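Dehalogenase (Rhodospirillaceae, PDB 6A41) probably removes halogen from an organic substrate, as a Rossmann-fold enzyme related to the short-chain dehydrogenases and reductases. Local coordinates at residues 173-178 with 222-227; 218-223 with 235-240; 31-36 with 72-77. All coordinates share one frame; numbering follows the deposited sequence.

Contact 1: 173-178 with 222-227; sequences TVNAVG and CFLCSD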
loop_
_atom_site.group_PDB
_atom_site.type_symbol
_atom_site.label_atom_id
_atom_site.label_comp_id
_atom_site.label_asym_id
_atom_site.label_seq_id
_atom_site.Cartn_x
_atom_site.Cartn_y
_atom_site.Cartn_z
ATOM N N THR A 173 9.477 -16.407 10.518
ATOM C CA THR A 173 8.651 -15.336 9.908
ATOM C C THR A 173 8.534 -14.135 10.852
ATOM O O THR A 173 8.651 -14.271 12.053
ATOM C CB THR A 173 7.229 -15.793 9.530
ATOM O OG1 THR A 173 6.443 -16.025 10.705
ATOM C CG2 THR A 173 7.253 -17.024 8.645
ATOM N N VAL A 174 8.337 -12.977 10.283
ATOM C CA VAL A 174 8.198 -11.749 11.017
ATOM C C VAL A 174 7.014 -11.001 10.390
ATOM O O VAL A 174 7.056 -10.608 9.258
ATOM C CB VAL A 174 9.402 -10.882 10.937
ATOM C CG1 VAL A 174 9.242 -9.685 11.841
ATOM C CG2 VAL A 174 10.668 -11.596 11.348
ATOM N N ASN A 175 6.051 -10.729 11.220
ATOM C CA ASN A 175 4.813 -10.020 10.801
ATOM C C ASN A 175 4.350 -9.054 11.909
ATOM O O ASN A 175 4.816 -9.117 13.074
ATOM C CB ASN A 175 3.707 -11.055 10.574
ATOM C CG ASN A 175 4.001 -11.960 9.405
ATOM O OD1 ASN A 175 4.223 -13.203 9.607
ATOM N ND2 ASN A 175 4.132 -11.451 8.266
ATOM N N ALA A 176 3.367 -8.201 11.569
ATOM C CA ALA A 176 2.707 -7.370 12.569
ATOM C C ALA A 176 1.226 -7.480 12.387
ATOM O O ALA A 176 0.724 -7.771 11.249
ATOM C CB ALA A 176 3.090 -5.921 12.413
ATOM N N VAL A 177 0.483 -7.248 13.437
ATOM C CA VAL A 177 -0.981 -7.123 13.321
ATOM C C VAL A 177 -1.253 -5.629 13.626
ATOM O O VAL A 177 -0.875 -5.130 14.629
ATOM C CB VAL A 177 -1.719 -7.984 14.344
ATOM C CG1 VAL A 177 -3.261 -7.717 14.214
ATOM C CG2 VAL A 177 -1.500 -9.476 14.038
ATOM N N GLY A 178 -1.881 -4.939 12.689
ATOM C CA GLY A 178 -2.198 -3.548 12.771
ATOM C C GLY A 178 -3.586 -3.406 13.334
ATOM O O GLY A 178 -4.565 -3.361 12.597
ATOM N N CYS A 222 -2.483 -15.545 17.197
ATOM C CA CYS A 222 -2.299 -16.958 17.240
ATOM C C CYS A 222 -2.156 -17.634 15.857
ATOM O O CYS A 222 -1.267 -18.458 15.621
ATOM C CB CYS A 222 -3.389 -17.663 18.021
ATOM S SG CYS A 222 -3.196 -17.354 19.796
ATOM N N PHE A 223 -3.020 -17.207 14.929
ATOM C CA PHE A 223 -2.871 -17.708 13.600
ATOM C C PHE A 223 -1.421 -17.407 13.034
ATOM O O PHE A 223 -0.756 -18.371 12.525
ATOM C CB PHE A 223 -3.952 -17.136 12.629
ATOM C CG PHE A 223 -3.607 -17.456 11.143
ATOM C CD1 PHE A 223 -3.653 -18.751 10.693
ATOM C CD2 PHE A 223 -3.167 -16.439 10.305
ATOM C CE1 PHE A 223 -3.247 -19.116 9.360
ATOM C CE2 PHE A 223 -2.797 -16.719 8.993
ATOM C CZ PHE A 223 -2.835 -18.021 8.547
ATOM N N LEU A 224 -0.905 -16.188 13.188
ATOM C CA LEU A 224 0.422 -15.886 12.640
ATOM C C LEU A 224 1.530 -16.664 13.355
ATOM O O LEU A 224 2.548 -16.956 12.703
ATOM C CB LEU A 224 0.739 -14.396 12.692
ATOM C CG LEU A 224 -0.221 -13.614 11.772
ATOM C CD1 LEU A 224 -0.094 -12.139 12.131
ATOM C CD2 LEU A 224 0.037 -13.873 10.277
ATOM N N CYS A 225 1.324 -17.027 14.634
ATOM C CA CYS A 225 2.232 -17.952 15.372
ATOM C C CYS A 225 2.213 -19.432 14.915
ATOM O O CYS A 225 3.105 -20.165 15.310
ATOM C CB CYS A 225 2.022 -17.871 16.883
ATOM S SG CYS A 225 2.245 -16.244 17.590
ATOM N N SER A 226 1.193 -19.856 14.168
ATOM C CA SER A 226 0.956 -21.256 13.850
ATOM C C SER A 226 1.795 -21.695 12.679
ATOM O O SER A 226 2.321 -20.860 11.810
ATOM C CB SER A 226 -0.581 -21.564 13.547
ATOM O OG SER A 226 -0.943 -21.041 12.223
ATOM N N ASP A 227 1.864 -23.001 12.576
ATOM C CA ASP A 227 2.555 -23.625 11.412
ATOM C C ASP A 227 1.890 -23.321 10.085
ATOM O O ASP A 227 2.557 -23.121 9.097
ATOM C CB ASP A 227 2.655 -25.114 11.587
ATOM C CG ASP A 227 3.657 -25.473 12.571
ATOM O OD1 ASP A 227 4.346 -24.628 13.234
ATOM O OD2 ASP A 227 3.715 -26.686 12.800
HETATM O O HOH W 1 3.794 -16.367 10.293
#
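Val177 and Leu224 make the apolar heart of this buried contact, Val177 CG2 lying 3.6 Å from Leu224 CD1. With CG anti to its carbonyl carbon (chi1 -65°) and CD1 carried on away from CA (chi2 166°), Leu224 points CD1 out from the helix toward the strand. The same methyl reaches the methylene of Asn175, Asn175 CB to Leu224 CD1 being 4.2 Å. Leucine suits the place because it bridges the gap between helix and sheet, while the beta-branched valine sits naturally in an extended chain.

The fold explains the pattern. In this Rossmann-type parallel sheet, strand 172-179 turns Thr173, Asn175 and Val177 to helix 214-225, whereas Val174 and Ala176 pack against helix 160-167 on the other face. Leu224 also touches Val132 of the adjoining strand.

The polar link runs through water. One molecule lies 2.7 Å from Thr173 OG1 and donates to Leu224 O over 2.8 Å, joining the start of the strand to a carbonyl near the helix end; Thr173 OG1 and Leu224 O themselves are 4.5 Å apart, too far to bond directly.

Where the helix stops, Phe223 O takes two donors, Ser226 N at 3.0 Å and Ser226 OG at 2.7 Å. The hydroxyl lies in the carbonyl plane on a lone pair (139°). The Phe223 ring stacks on Phe223 of the second subunit.

Contact 2: 218-223 with 235-240; sequences GATICF and HVLPHA
Thr220, on helix 214-225, fits against both Leu237 and His239 of the last strand and gives each a different branch. Its methyl takes Leu237, Thr220 CG2 to Leu237 CD2 at 3.9 Å, while its hydroxyl lies by the imidazole, Thr220 OG1 to His239 CD2 at 3.2 Å. The torsion sorts these roles: with OG1 beside the backbone N (chi1 -55°), CG2 points anti to that N and on to the strand.

His239 extends from its own strand in the same outward manner, CG anti to the backbone N at -173°, and brings CD2 up to Thr220. OG1 meets the ring obliquely, and Thr220 CB follows at 3.9 Å from His239 CD2. Val177, Glu216 and Leu217 also touch this side chain, and a histidine offers them a flat ring while setting a polar nitrogen beside a hydroxyl. Leu237 supplies the purely apolar neighbour.

The helix and strand 236-239 are the closing elements of the Rossmann-type fold, the strand being the outermost on its side of the sheet within this chain and paired with 172-179. Across the assembly, Thr220 also packs on Phe223 of the second subunit, so the helix serves core and subunit interface together.

Were an alanine here, the bond to Glu216 O and both branches would go, which would probably open a gap between the helix and the Leu237 and His239 side chains and let the imidazole turn more freely.

The hydroxyl is held by Glu216 O in its own helix, which helps to fix the methyl toward Leu237 and set the oxygen beside the imidazole.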
loop_
_atom_site.group_PDB
_atom_site.type_symbol
_atom_site.label_atom_id
_atom_site.label_comp_id
_atom_site.label_asym_id
_atom_site.label_seq_id
_atom_site.Cartn_x
_atom_site.Cartn_y
_atom_site.Cartn_z
ATOM N N GLY A 218 -6.660 -11.741 19.504
ATOM C CA GLY A 218 -5.867 -12.912 19.969
ATOM C C GLY A 218 -5.794 -14.082 18.926
ATOM O O GLY A 218 -4.702 -14.676 18.696
ATOM N N ALA A 219 -6.917 -14.388 18.306
ATOM C CA ALA A 219 -6.976 -15.426 17.333
ATOM C C ALA A 219 -6.100 -15.067 16.093
ATOM O O ALA A 219 -5.471 -15.963 15.504
ATOM C CB ALA A 219 -8.418 -15.800 16.843
ATOM N N THR A 220 -6.105 -13.807 15.715
ATOM C CA THR A 220 -5.218 -13.346 14.627
ATOM C C THR A 220 -3.760 -13.521 14.892
ATOM O O THR A 220 -2.987 -14.017 14.071
ATOM C CB THR A 220 -5.633 -11.928 14.186
ATOM O OG1 THR A 220 -7.057 -11.942 13.815
ATOM C CG2 THR A 220 -4.835 -11.545 13.032
ATOM N N ILE A 221 -3.343 -13.051 16.039
ATOM C CA ILE A 221 -1.966 -13.252 16.493
ATOM C C ILE A 221 -1.612 -14.729 16.598
ATOM O O ILE A 221 -0.509 -15.153 16.071
ATOM C CB ILE A 221 -1.736 -12.461 17.805
ATOM C CG1 ILE A 221 -1.909 -10.966 17.667
ATOM C CG2 ILE A 221 -0.445 -12.874 18.492
ATOM C CD1 ILE A 221 -2.226 -10.260 19.017
ATOM N N CYS A 222 -2.483 -15.545 17.197
ATOM C CA CYS A 222 -2.299 -16.958 17.240
ATOM C C CYS A 222 -2.156 -17.634 15.857
ATOM O O CYS A 222 -1.267 -18.458 15.621
ATOM C CB CYS A 222 -3.389 -17.663 18.021
ATOM S SG CYS A 222 -3.196 -17.354 19.796
ATOM N N PHE A 223 -3.020 -17.207 14.929
ATOM C CA PHE A 223 -2.871 -17.708 13.600
ATOM C C PHE A 223 -1.421 -17.407 13.034
ATOM O O PHE A 223 -0.756 -18.371 12.525
ATOM C CB PHE A 223 -3.952 -17.136 12.629
ATOM C CG PHE A 223 -3.607 -17.456 11.143
ATOM C CD1 PHE A 223 -3.653 -18.751 10.693
ATOM C CD2 PHE A 223 -3.167 -16.439 10.305
ATOM C CE1 PHE A 223 -3.247 -19.116 9.360
ATOM C CE2 PHE A 223 -2.797 -16.719 8.993
ATOM C CZ PHE A 223 -2.835 -18.021 8.547
ATOM N N HIS A 235 4.649 -8.959 6.704
ATOM C CA HIS A 235 3.378 -8.370 6.449
ATOM C C HIS A 235 2.836 -7.633 7.687
ATOM O O HIS A 235 2.971 -8.119 8.796
ATOM C CB HIS A 235 2.333 -9.433 6.056
ATOM C CG HIS A 235 0.995 -8.847 5.619
ATOM N ND1 HIS A 235 0.869 -7.870 4.644
ATOM C CD2 HIS A 235 -0.266 -9.139 6.032
ATOM C CE1 HIS A 235 -0.438 -7.611 4.467
ATOM N NE2 HIS A 235 -1.147 -8.380 5.293
ATOM N N VAL A 236 2.120 -6.538 7.427
ATOM C CA VAL A 236 1.336 -5.849 8.485
ATOM C C VAL A 236 -0.172 -6.081 8.210
ATOM O O VAL A 236 -0.680 -5.537 7.225
ATOM C CB VAL A 236 1.639 -4.330 8.466
ATOM C CG1 VAL A 236 0.704 -3.688 9.510
ATOM C CG2 VAL A 236 3.099 -4.137 8.746
ATOM N N LEU A 237 -0.796 -6.973 8.964
ATOM C CA LEU A 237 -2.157 -7.453 8.780
ATOM C C LEU A 237 -3.122 -6.515 9.527
ATOM O O LEU A 237 -3.218 -6.515 10.776
ATOM C CB LEU A 237 -2.265 -8.868 9.256
ATOM C CG LEU A 237 -3.561 -9.599 9.386
ATOM C CD1 LEU A 237 -4.387 -9.280 8.233
ATOM C CD2 LEU A 237 -3.284 -11.117 9.490
ATOM N N PRO A 238 -3.882 -5.697 8.779
ATOM C CA PRO A 238 -4.896 -4.837 9.406
ATOM C C PRO A 238 -6.029 -5.581 10.069
ATOM O O PRO A 238 -6.578 -6.577 9.528
ATOM C CB PRO A 238 -5.392 -3.959 8.267
ATOM C CG PRO A 238 -4.408 -4.280 7.193
ATOM C CD PRO A 238 -3.998 -5.660 7.343
ATOM N N HIS A 239 -6.307 -5.181 11.296
ATOM C CA HIS A 239 -7.291 -5.831 12.136
ATOM C C HIS A 239 -8.092 -4.734 12.819
ATOM O O HIS A 239 -7.968 -4.473 13.937
ATOM C CB HIS A 239 -6.587 -6.730 13.141
ATOM C CG HIS A 239 -7.516 -7.570 13.927
ATOM N ND1 HIS A 239 -8.173 -7.082 15.028
ATOM C CD2 HIS A 239 -7.934 -8.847 13.755
ATOM C CE1 HIS A 239 -8.929 -8.058 15.543
ATOM N NE2 HIS A 239 -8.790 -9.145 14.816
ATOM N N ALA A 240 -8.980 -4.135 11.998
ATOM C CA ALA A 240 -9.701 -2.960 12.384
ATOM C C ALA A 240 -11.074 -2.871 11.787
ATOM O O ALA A 240 -11.553 -1.769 11.569
ATOM C CB ALA A 240 -8.893 -1.767 11.950
#

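Contact 3: 31-36 with 72-77; sequences TVLAHD and KRHGHI
The His74 imidazole meets two side chains of strand 31-34 in different ways. Thr31 approaches obliquely from the opposing direction, its methyl CG2 lying 3.4 Å from His74 NE2 and 3.7 Å from His74 CD2. Leu33 comes to the ring edge near its plane, Leu33 CD2 to His74 CD2 at 4.3 Å. The histidine's CG stands anti to its carbonyl carbon (chi1 -62°), which swings the ring from the helix end over to the strand.

Leu33 is the buried centre. The same methyl, CD2, meets the aliphatic part of Arg73, 4.0 Å from its CG, and the two side chains cross obliquely. Arginine suits this margin because its methylenes can lie on a leucine while the charged end continues outward; the chain bends at chi2 (91°), and Arg73 also packs on His56 of strand 56-57.

The arrangement belongs to the first half of the Rossmann-type fold. Helix 63-74 is the connection of a beta-alpha-beta crossover from the outer strand 56-57 to strand 79-83, passing back over strands 31-34 and 7-10 on the way. Leu33 is thus wedged under the helix, where Ala70 touches it as well, a small residue that allows close approach. Beyond the helix, the Ile77 side chain packs on Ala70, Leu71 and Leu9.

Gly75 suits the turn out of the helix. It takes a positive phi, 101°, at the first residue to leave helical angles, and a beta carbon there would jam against the carbonyl O of His74. Arg73 and His74 are exposed and also touch a neighbouring molecule in the crystal, which may influence how their outer atoms settle.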
loop_
_atom_site.group_PDB
_atom_site.type_symbol
_atom_site.label_atom_id
_atom_site.label_comp_id
_atom_site.label_asym_id
_atom_site.label_seq_id
_atom_site.Cartn_x
_atom_site.Cartn_y
_atom_site.Cartn_z
ATOM N N THR A 31 1.856 -23.566 25.040
ATOM C CA THR A 31 2.503 -23.246 26.337
ATOM C C THR A 31 2.808 -21.720 26.297
ATOM O O THR A 31 3.628 -21.269 25.513
ATOM C CB THR A 31 3.810 -24.027 26.464
ATOM O OG1 THR A 31 3.500 -25.403 26.335
ATOM C CG2 THR A 31 4.592 -23.750 27.775
ATOM N N VAL A 32 2.213 -20.975 27.186
ATOM C CA VAL A 32 2.342 -19.567 27.199
ATOM C C VAL A 32 3.246 -19.152 28.365
ATOM O O VAL A 32 3.022 -19.533 29.519
ATOM C CB VAL A 32 0.954 -18.904 27.332
ATOM C CG1 VAL A 32 1.104 -17.412 27.499
ATOM C CG2 VAL A 32 0.083 -19.273 26.114
ATOM N N LEU A 33 4.238 -18.346 28.038
ATOM C CA LEU A 33 5.103 -17.643 28.927
ATOM C C LEU A 33 4.820 -16.147 28.810
ATOM O O LEU A 33 4.718 -15.621 27.688
ATOM C CB LEU A 33 6.539 -17.840 28.503
ATOM C CG LEU A 33 7.016 -19.262 28.351
ATOM C CD1 LEU A 33 8.462 -19.292 28.008
ATOM C CD2 LEU A 33 6.614 -20.132 29.568
ATOM N N ALA A 34 4.674 -15.476 29.913
ATOM C CA ALA A 34 4.230 -14.089 29.887
ATOM C C ALA A 34 5.183 -13.245 30.680
ATOM O O ALA A 34 5.467 -13.572 31.840
ATOM C CB ALA A 34 2.817 -13.948 30.461
ATOM N N HIS A 35 5.559 -12.134 30.090
ATOM C CA HIS A 35 6.265 -11.019 30.739
ATOM C C HIS A 35 5.285 -9.879 31.069
ATOM O O HIS A 35 4.316 -9.645 30.345
ATOM C CB HIS A 35 7.365 -10.496 29.825
ATOM C CG HIS A 35 7.743 -9.072 30.094
ATOM N ND1 HIS A 35 7.133 -8.037 29.434
ATOM C CD2 HIS A 35 8.642 -8.506 30.957
ATOM C CE1 HIS A 35 7.598 -6.885 29.914
ATOM N NE2 HIS A 35 8.513 -7.133 30.835
ATOM N N ASP A 36 5.537 -9.198 32.173
ATOM C CA ASP A 36 4.895 -7.939 32.437
ATOM C C ASP A 36 5.771 -7.167 33.452
ATOM O O ASP A 36 6.280 -7.766 34.383
ATOM C CB ASP A 36 3.428 -8.111 32.935
ATOM C CG ASP A 36 2.647 -6.786 32.952
ATOM O OD1 ASP A 36 2.135 -6.399 31.829
ATOM O OD2 ASP A 36 2.589 -6.117 34.082
ATOM N N LYS A 72 15.270 -20.609 29.597
ATOM C CA LYS A 72 15.427 -21.669 30.588
ATOM C C LYS A 72 14.178 -22.513 30.892
ATOM O O LYS A 72 14.279 -23.682 31.209
ATOM C CB LYS A 72 15.883 -21.058 31.912
ATOM C CG LYS A 72 17.333 -21.148 32.211
ATOM C CD LYS A 72 17.586 -22.261 33.247
ATOM C CE LYS A 72 18.774 -21.943 34.130
ATOM N NZ LYS A 72 19.933 -21.474 33.273
ATOM N N ARG A 73 12.981 -21.956 30.788
ATOM C CA ARG A 73 11.806 -22.684 31.215
ATOM C C ARG A 73 11.658 -23.989 30.427
ATOM O O ARG A 73 11.465 -25.020 31.072
ATOM C CB ARG A 73 10.540 -21.820 31.088
ATOM C CG ARG A 73 9.243 -22.520 31.450
ATOM C CD ARG A 73 8.948 -22.320 32.883
ATOM N NE ARG A 73 7.638 -22.811 33.259
ATOM C CZ ARG A 73 7.282 -23.105 34.514
ATOM N NH1 ARG A 73 8.128 -22.986 35.530
ATOM N NH2 ARG A 73 6.059 -23.545 34.758
ATOM N N HIS A 74 11.658 -23.930 29.084
ATOM C CA HIS A 74 11.527 -25.099 28.205
ATOM C C HIS A 74 12.646 -25.347 27.281
ATOM O O HIS A 74 12.708 -26.409 26.616
ATOM C CB HIS A 74 10.224 -25.032 27.355
ATOM C CG HIS A 74 9.043 -25.025 28.208
ATOM N ND1 HIS A 74 8.712 -26.127 28.991
ATOM C CD2 HIS A 74 8.235 -24.018 28.606
ATOM C CE1 HIS A 74 7.689 -25.816 29.770
ATOM N NE2 HIS A 74 7.372 -24.549 29.544
ATOM N N GLY A 75 13.578 -24.424 27.260
ATOM C CA GLY A 75 14.760 -24.598 26.385
ATOM C C GLY A 75 14.609 -23.788 25.144
ATOM O O GLY A 75 15.567 -23.669 24.408
ATOM N N HIS A 76 13.385 -23.348 24.766
ATOM C CA HIS A 76 13.233 -22.618 23.513
ATOM C C HIS A 76 12.008 -21.799 23.547
ATOM O O HIS A 76 11.202 -22.014 24.366
ATOM C CB HIS A 76 13.154 -23.607 22.312
ATOM C CG HIS A 76 11.925 -24.432 22.259
ATOM N ND1 HIS A 76 11.734 -25.522 23.064
ATOM C CD2 HIS A 76 10.744 -24.249 21.595
ATOM C CE1 HIS A 76 10.542 -26.046 22.847
ATOM N NE2 HIS A 76 9.908 -25.279 21.979
ATOM N N ILE A 77 11.912 -20.907 22.578
ATOM C CA ILE A 77 10.709 -20.088 22.294
ATOM C C ILE A 77 10.310 -20.251 20.807
ATOM O O ILE A 77 11.126 -19.975 19.919
ATOM C CB ILE A 77 10.935 -18.586 22.624
ATOM C CG1 ILE A 77 11.188 -18.414 24.138
ATOM C CG2 ILE A 77 9.762 -17.726 22.184
ATOM C CD1 ILE A 77 11.894 -17.084 24.452
#

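Overall arrangement
Contacts 1 and 2 form one continuous region: their centres are 7 Å apart, they share Cys222 and Phe223, and helix 214-225 spans both neighbouring strands, 172-179 and 236-239. Those strands are joined by probable hydrogen bonds, Ala176 N to His235 O and Gly178 N to Leu237 O, each 2.8 Å, and Val177 CG1 packs on His239 CB at 3.6 Å. Contact 3 lies towards the other edge of the same parallel sheet, its centre about 17 Å from that of contact 1 and about 21 Å from that of contact 2. In Rossmann folds the ligand site usually lies at the carboxyl ends of the strands, towards which Gly178, His239 and His35 lie here.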